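Local coordinates for oligopeptide ABC transporter, periplasmic oligopeptide-binding protein, putative (Thermotoga maritima MSB8, PDB 5IPW) that probably binds oligopeptides in the periplasm and delivers them to an ABC transporter for uptake, at residues S77-G91 / F611-M625. Numbering follows the deposited sequence.
Sequences SKLIEVKLAFWDKEG and FLVTDDVLRTPLNAM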
loop_
_atom_site.group_PDB
_atom_site.type_symbol
_atom_site.label_atom_id
_atom_site.label_comp_id
_atom_site.label_asym_id
_atom_site.label_seq_id
_atom_site.Cartn_x
_atom_site.Cartn_y
_atom_site.Cartn_z
ATOM N N SER A 77 -4.215 -14.040 -0.294
ATOM C CA SER A 77 -4.858 -13.126 0.648
ATOM C C SER A 77 -5.372 -11.856 -0.029
ATOM O O SER A 77 -6.492 -11.435 0.226
ATOM C CB SER A 77 -3.910 -12.724 1.775
ATOM O OG SER A 77 -4.553 -11.796 2.637
ATOM N N LYS A 78 -4.559 -11.274 -0.904
ATOM C CA LYS A 78 -4.915 -10.030 -1.575
ATOM C C LYS A 78 -5.975 -10.180 -2.674
ATOM O O LYS A 78 -6.480 -9.181 -3.172
ATOM C CB LYS A 78 -3.664 -9.358 -2.118
ATOM C CG LYS A 78 -2.800 -8.796 -1.007
ATOM C CD LYS A 78 -1.437 -8.364 -1.508
ATOM C CE LYS A 78 -0.663 -7.632 -0.426
ATOM N NZ LYS A 78 0.772 -7.453 -0.785
ATOM N N LEU A 79 -6.308 -11.414 -3.050
ATOM C CA LEU A 79 -7.493 -11.675 -3.873
ATOM C C LEU A 79 -8.749 -11.769 -3.029
ATOM O O LEU A 79 -9.839 -11.451 -3.490
ATOM C CB LEU A 79 -7.358 -12.996 -4.633
ATOM C CG LEU A 79 -6.267 -13.080 -5.691
ATOM C CD1 LEU A 79 -6.402 -14.394 -6.445
ATOM C CD2 LEU A 79 -6.342 -11.901 -6.647
ATOM N N ILE A 80 -8.560 -12.201 -1.790
ATOM C CA ILE A 80 -9.591 -12.844 -1.004
ATOM C C ILE A 80 -10.075 -11.959 0.153
ATOM O O ILE A 80 -11.104 -12.228 0.765
ATOM C CB ILE A 80 -9.018 -14.210 -0.523
ATOM C CG1 ILE A 80 -9.893 -15.335 -1.018
ATOM C CG2 ILE A 80 -8.736 -14.284 0.983
ATOM C CD1 ILE A 80 -9.710 -15.546 -2.499
ATOM N N GLU A 81 -9.343 -10.885 0.414
ATOM C CA GLU A 81 -9.542 -10.074 1.604
ATOM C C GLU A 81 -10.831 -9.278 1.582
ATOM O O GLU A 81 -11.279 -8.810 0.538
ATOM C CB GLU A 81 -8.359 -9.119 1.805
ATOM C CG GLU A 81 -7.242 -9.709 2.648
ATOM C CD GLU A 81 -5.947 -8.938 2.515
ATOM O OE1 GLU A 81 -5.984 -7.685 2.471
ATOM O OE2 GLU A 81 -4.890 -9.594 2.445
ATOM N N VAL A 82 -11.414 -9.126 2.763
ATOM C CA VAL A 82 -12.599 -8.296 2.942
ATOM C C VAL A 82 -12.400 -7.378 4.141
ATOM O O VAL A 82 -11.723 -7.729 5.107
ATOM C CB VAL A 82 -13.890 -9.137 3.107
ATOM C CG1 VAL A 82 -14.185 -9.912 1.832
ATOM C CG2 VAL A 82 -13.797 -10.079 4.302
ATOM N N LYS A 83 -13.004 -6.201 4.059
ATOM C CA LYS A 83 -12.804 -5.143 5.042
ATOM C C LYS A 83 -14.157 -4.664 5.545
ATOM O O LYS A 83 -15.168 -4.849 4.869
ATOM C CB LYS A 83 -12.045 -3.973 4.394
ATOM C CG LYS A 83 -10.842 -4.396 3.558
ATOM C CD LYS A 83 -9.746 -5.008 4.419
ATOM C CE LYS A 83 -8.591 -5.519 3.577
ATOM N NZ LYS A 83 -7.623 -6.297 4.403
ATOM N N LEU A 84 -14.176 -4.048 6.726
ATOM C CA LEU A 84 -15.377 -3.368 7.201
ATOM C C LEU A 84 -15.674 -2.249 6.234
ATOM O O LEU A 84 -16.820 -2.003 5.870
ATOM C CB LEU A 84 -15.171 -2.800 8.599
ATOM C CG LEU A 84 -15.103 -3.830 9.724
ATOM C CD1 LEU A 84 -14.798 -3.154 11.048
ATOM C CD2 LEU A 84 -16.403 -4.607 9.827
ATOM N N ALA A 85 -14.620 -1.573 5.816
ATOM C CA ALA A 85 -14.731 -0.568 4.789
ATOM C C ALA A 85 -13.487 -0.636 3.928
ATOM O O ALA A 85 -12.369 -0.689 4.443
ATOM C CB ALA A 85 -14.875 0.806 5.417
ATOM N N PHE A 86 -13.689 -0.651 2.618
ATOM C CA PHE A 86 -12.586 -0.774 1.678
ATOM C C PHE A 86 -12.009 0.585 1.370
ATOM O O PHE A 86 -12.669 1.618 1.556
ATOM C CB PHE A 86 -13.052 -1.408 0.369
ATOM C CG PHE A 86 -13.441 -2.848 0.500
ATOM C CD1 PHE A 86 -12.486 -3.848 0.417
ATOM C CD2 PHE A 86 -14.760 -3.208 0.690
ATOM C CE1 PHE A 86 -12.838 -5.178 0.531
ATOM C CE2 PHE A 86 -15.119 -4.542 0.802
ATOM C CZ PHE A 86 -14.154 -5.527 0.724
ATOM N N TRP A 87 -10.773 0.575 0.885
ATOM C CA TRP A 87 -10.244 1.724 0.170
ATOM C C TRP A 87 -11.150 1.946 -1.029
ATOM O O TRP A 87 -11.732 1.001 -1.558
ATOM C CB TRP A 87 -8.825 1.453 -0.361
ATOM C CG TRP A 87 -7.718 1.411 0.645
ATOM C CD1 TRP A 87 -6.833 0.396 0.832
ATOM C CD2 TRP A 87 -7.351 2.441 1.571
ATOM N NE1 TRP A 87 -5.937 0.718 1.822
ATOM C CE2 TRP A 87 -6.235 1.969 2.298
ATOM C CE3 TRP A 87 -7.856 3.714 1.860
ATOM C CZ2 TRP A 87 -5.618 2.723 3.298
ATOM C CZ3 TRP A 87 -7.242 4.465 2.856
ATOM C CH2 TRP A 87 -6.137 3.967 3.564
ATOM N N ASP A 88 -11.265 3.182 -1.479
ATOM C CA ASP A 88 -11.693 3.398 -2.848
ATOM C C ASP A 88 -10.523 2.967 -3.746
ATOM O O ASP A 88 -9.484 2.503 -3.259
ATOM C CB ASP A 88 -12.066 4.854 -3.085
ATOM C CG ASP A 88 -10.863 5.757 -3.153
ATOM O OD1 ASP A 88 -9.863 5.496 -2.448
ATOM O OD2 ASP A 88 -10.922 6.740 -3.917
ATOM N N LYS A 89 -10.683 3.119 -5.054
ATOM C CA LYS A 89 -9.638 2.702 -5.993
ATOM C C LYS A 89 -8.316 3.478 -5.813
ATOM O O LYS A 89 -7.241 2.885 -5.919
ATOM C CB LYS A 89 -10.148 2.837 -7.430
ATOM C CG LYS A 89 -9.139 2.463 -8.497
ATOM C CD LYS A 89 -9.605 2.907 -9.870
ATOM C CE LYS A 89 -8.486 2.766 -10.883
ATOM N NZ LYS A 89 -8.939 3.102 -12.256
ATOM N N GLU A 90 -8.394 4.788 -5.546
ATOM C CA GLU A 90 -7.182 5.631 -5.460
ATOM C C GLU A 90 -6.416 5.471 -4.129
ATOM O O GLU A 90 -5.178 5.423 -4.119
ATOM C CB GLU A 90 -7.508 7.113 -5.764
ATOM C CG GLU A 90 -8.021 7.961 -4.599
ATOM C CD GLU A 90 -8.281 9.413 -4.987
ATOM O OE1 GLU A 90 -9.019 10.109 -4.254
ATOM O OE2 GLU A 90 -7.746 9.865 -6.021
ATOM N N GLY A 91 -7.157 5.399 -3.022
ATOM C CA GLY A 91 -6.594 5.061 -1.713
ATOM C C GLY A 91 -6.649 6.145 -0.650
ATOM O O GLY A 91 -5.836 6.133 0.273
ATOM N N PHE A 611 -6.340 1.469 -15.757
ATOM C CA PHE A 611 -5.279 2.115 -14.986
ATOM C C PHE A 611 -5.449 1.800 -13.505
ATOM O O PHE A 611 -6.566 1.615 -13.020
ATOM C CB PHE A 611 -5.309 3.633 -15.202
ATOM C CG PHE A 611 -5.294 4.042 -16.652
ATOM C CD1 PHE A 611 -4.105 4.051 -17.379
ATOM C CD2 PHE A 611 -6.473 4.411 -17.296
ATOM C CE1 PHE A 611 -4.092 4.427 -18.715
ATOM C CE2 PHE A 611 -6.466 4.788 -18.630
ATOM C CZ PHE A 611 -5.273 4.792 -19.341
ATOM N N LEU A 612 -4.330 1.745 -12.798
ATOM C CA LEU A 612 -4.324 1.455 -11.375
ATOM C C LEU A 612 -2.949 1.773 -10.808
ATOM O O LEU A 612 -1.935 1.610 -11.484
ATOM C CB LEU A 612 -4.645 -0.020 -11.122
ATOM C CG LEU A 612 -5.071 -0.418 -9.707
ATOM C CD1 LEU A 612 -6.520 -0.053 -9.469
ATOM C CD2 LEU A 612 -4.889 -1.911 -9.496
ATOM N N VAL A 613 -2.918 2.222 -9.559
ATOM C CA VAL A 613 -1.651 2.389 -8.845
ATOM C C VAL A 613 -1.545 1.214 -7.880
ATOM O O VAL A 613 -2.527 0.824 -7.247
ATOM C CB VAL A 613 -1.479 3.805 -8.194
ATOM C CG1 VAL A 613 -2.686 4.704 -8.436
ATOM C CG2 VAL A 613 -1.136 3.742 -6.710
ATOM N N THR A 614 -0.353 0.635 -7.802
ATOM C CA THR A 614 -0.150 -0.605 -7.074
ATOM C C THR A 614 0.786 -0.385 -5.901
ATOM O O THR A 614 1.820 0.260 -6.049
ATOM C CB THR A 614 0.447 -1.680 -7.992
ATOM O OG1 THR A 614 1.779 -1.312 -8.360
ATOM C CG2 THR A 614 -0.392 -1.826 -9.239
ATOM N N ASP A 615 0.416 -0.935 -4.747
ATOM C CA ASP A 615 1.158 -0.762 -3.497
ATOM C C ASP A 615 0.626 -1.792 -2.493
ATOM O O ASP A 615 -0.520 -2.223 -2.604
ATOM C CB ASP A 615 0.965 0.671 -2.960
ATOM C CG ASP A 615 2.161 1.180 -2.137
ATOM O OD1 ASP A 615 3.166 0.446 -1.986
ATOM O OD2 ASP A 615 2.092 2.333 -1.641
ATOM N N ASP A 616 1.446 -2.196 -1.526
ATOM C CA ASP A 616 1.009 -3.178 -0.519
ATOM C C ASP A 616 -0.068 -2.588 0.403
ATOM O O ASP A 616 -0.985 -3.290 0.820
ATOM C CB ASP A 616 2.199 -3.711 0.296
ATOM C CG ASP A 616 1.769 -4.654 1.428
ATOM O OD1 ASP A 616 1.425 -4.162 2.529
ATOM O OD2 ASP A 616 1.786 -5.888 1.225
ATOM N N VAL A 617 0.047 -1.304 0.707
ATOM C CA VAL A 617 -0.947 -0.594 1.513
ATOM C C VAL A 617 -2.354 -0.632 0.911
ATOM O O VAL A 617 -3.340 -0.652 1.645
ATOM C CB VAL A 617 -0.516 0.871 1.778
ATOM C CG1 VAL A 617 -0.210 1.609 0.478
ATOM C CG2 VAL A 617 -1.569 1.623 2.582
ATOM N N LEU A 618 -2.450 -0.647 -0.416
ATOM C CA LEU A 618 -3.749 -0.735 -1.091
ATOM C C LEU A 618 -4.172 -2.182 -1.350
ATOM O O LEU A 618 -5.208 -2.439 -1.974
ATOM C CB LEU A 618 -3.713 0.035 -2.408
ATOM C CG LEU A 618 -3.320 1.510 -2.345
ATOM C CD1 LEU A 618 -3.218 2.073 -3.755
ATOM C CD2 LEU A 618 -4.312 2.315 -1.520
ATOM N N ARG A 619 -3.365 -3.124 -0.875
ATOM C CA ARG A 619 -3.673 -4.556 -0.953
ATOM C C ARG A 619 -3.793 -5.043 -2.396
ATOM O O ARG A 619 -4.492 -6.010 -2.665
ATOM C CB ARG A 619 -4.963 -4.875 -0.171
ATOM C CG ARG A 619 -5.073 -4.229 1.208
ATOM C CD ARG A 619 -3.870 -4.519 2.089
ATOM N NE ARG A 619 -3.711 -5.951 2.308
ATOM C CZ ARG A 619 -2.559 -6.570 2.556
ATOM N NH1 ARG A 619 -1.416 -5.898 2.616
ATOM N NH2 ARG A 619 -2.550 -7.881 2.735
ATOM N N THR A 620 -3.100 -4.379 -3.317
ATOM C CA THR A 620 -3.219 -4.696 -4.733
ATOM C C THR A 620 -3.050 -6.202 -4.931
ATOM O O THR A 620 -2.154 -6.791 -4.346
ATOM C CB THR A 620 -2.195 -3.897 -5.562
ATOM O OG1 THR A 620 -2.464 -2.496 -5.421
ATOM C CG2 THR A 620 -2.274 -4.247 -7.031
ATOM N N PRO A 621 -3.921 -6.835 -5.741
ATOM C CA PRO A 621 -4.961 -6.272 -6.597
ATOM C C PRO A 621 -6.339 -6.067 -5.963
ATOM O O PRO A 621 -7.282 -5.794 -6.695
ATOM C CB PRO A 621 -5.066 -7.316 -7.705
ATOM C CG PRO A 621 -4.878 -8.603 -6.977
ATOM C CD PRO A 621 -3.883 -8.307 -5.871
ATOM N N LEU A 622 -6.477 -6.165 -4.642
ATOM C CA LEU A 622 -7.780 -5.894 -3.998
ATOM C C LEU A 622 -8.316 -4.521 -4.380
ATOM O O LEU A 622 -9.518 -4.293 -4.491
ATOM C CB LEU A 622 -7.662 -5.963 -2.480
ATOM C CG LEU A 622 -8.980 -5.810 -1.721
ATOM C CD1 LEU A 622 -9.904 -6.978 -2.029
ATOM C CD2 LEU A 622 -8.728 -5.705 -0.228
ATOM N N ASN A 623 -7.382 -3.609 -4.544
ATOM C CA ASN A 623 -7.601 -2.273 -5.058
ATOM C C ASN A 623 -8.421 -2.231 -6.373
ATOM O O ASN A 623 -9.139 -1.276 -6.626
ATOM C CB ASN A 623 -6.197 -1.678 -5.268
ATOM C CG ASN A 623 -6.230 -0.244 -5.675
ATOM O OD1 ASN A 623 -7.227 0.452 -5.458
ATOM N ND2 ASN A 623 -5.140 0.222 -6.272
ATOM N N ALA A 624 -8.282 -3.259 -7.209
ATOM C CA ALA A 624 -9.052 -3.393 -8.448
ATOM C C ALA A 624 -10.427 -4.033 -8.238
ATOM O O ALA A 624 -11.243 -4.074 -9.161
ATOM C CB ALA A 624 -8.258 -4.219 -9.449
ATOM N N MET A 625 -10.646 -4.562 -7.039
ATOM C CA MET A 625 -11.904 -5.168 -6.614
ATOM C C MET A 625 -12.258 -6.437 -7.382
ATOM O O MET A 625 -13.236 -6.474 -8.121
ATOM C CB MET A 625 -13.052 -4.137 -6.659
ATOM C CG MET A 625 -14.033 -4.267 -5.493
ATOM S SD MET A 625 -13.188 -4.337 -3.891
ATOM C CE MET A 625 -14.547 -4.666 -2.785
HETATM O O HOH W 1 -9.322 2.312 -15.225
#
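R619 and E81 lead a salt-bridge network that ties the end of helix 73-80, in this periplasmic-binding-protein fold, to the turn following strand 613-614. Arginine suits the place because its flat guanidinium offers in-plane N-H groups to a carboxylate, and the two planes lie only 14° apart: R619 NE meets the syn lone pair of E81 OE1 at 2.9 Å, almost straight at 170°. K83 NZ reaches the same oxygen from above the carboxylate plane. K78 is long enough to pass its CE over one guanidinium face, and its extended chain brings NZ to D616 OD2 at 2.7 Å. Were R619 an alanine, E81 would probably keep only K83 among these cations, and a gap would open beneath K78 CE.

Apolar packing joins strand 85-87 to residues 618-625. L622 sends CD2 to the edge of F86, while slim, flexible M625 sets its CE methyl 3.5 Å over the ring centre, a CH-pi contact, with SD making a Met-aromatic one. L618 CD2 sits over the five-membered ring of W87, another CH-pi contact, and packs on G91, whose backbone angles call for glycine.

Two side-chain donors take backbone carbonyls: K89's long extended chain carries NZ to F611 O, and W87, besides its face, offers NE1 to V617 O at 2.9 Å, bent to 144°.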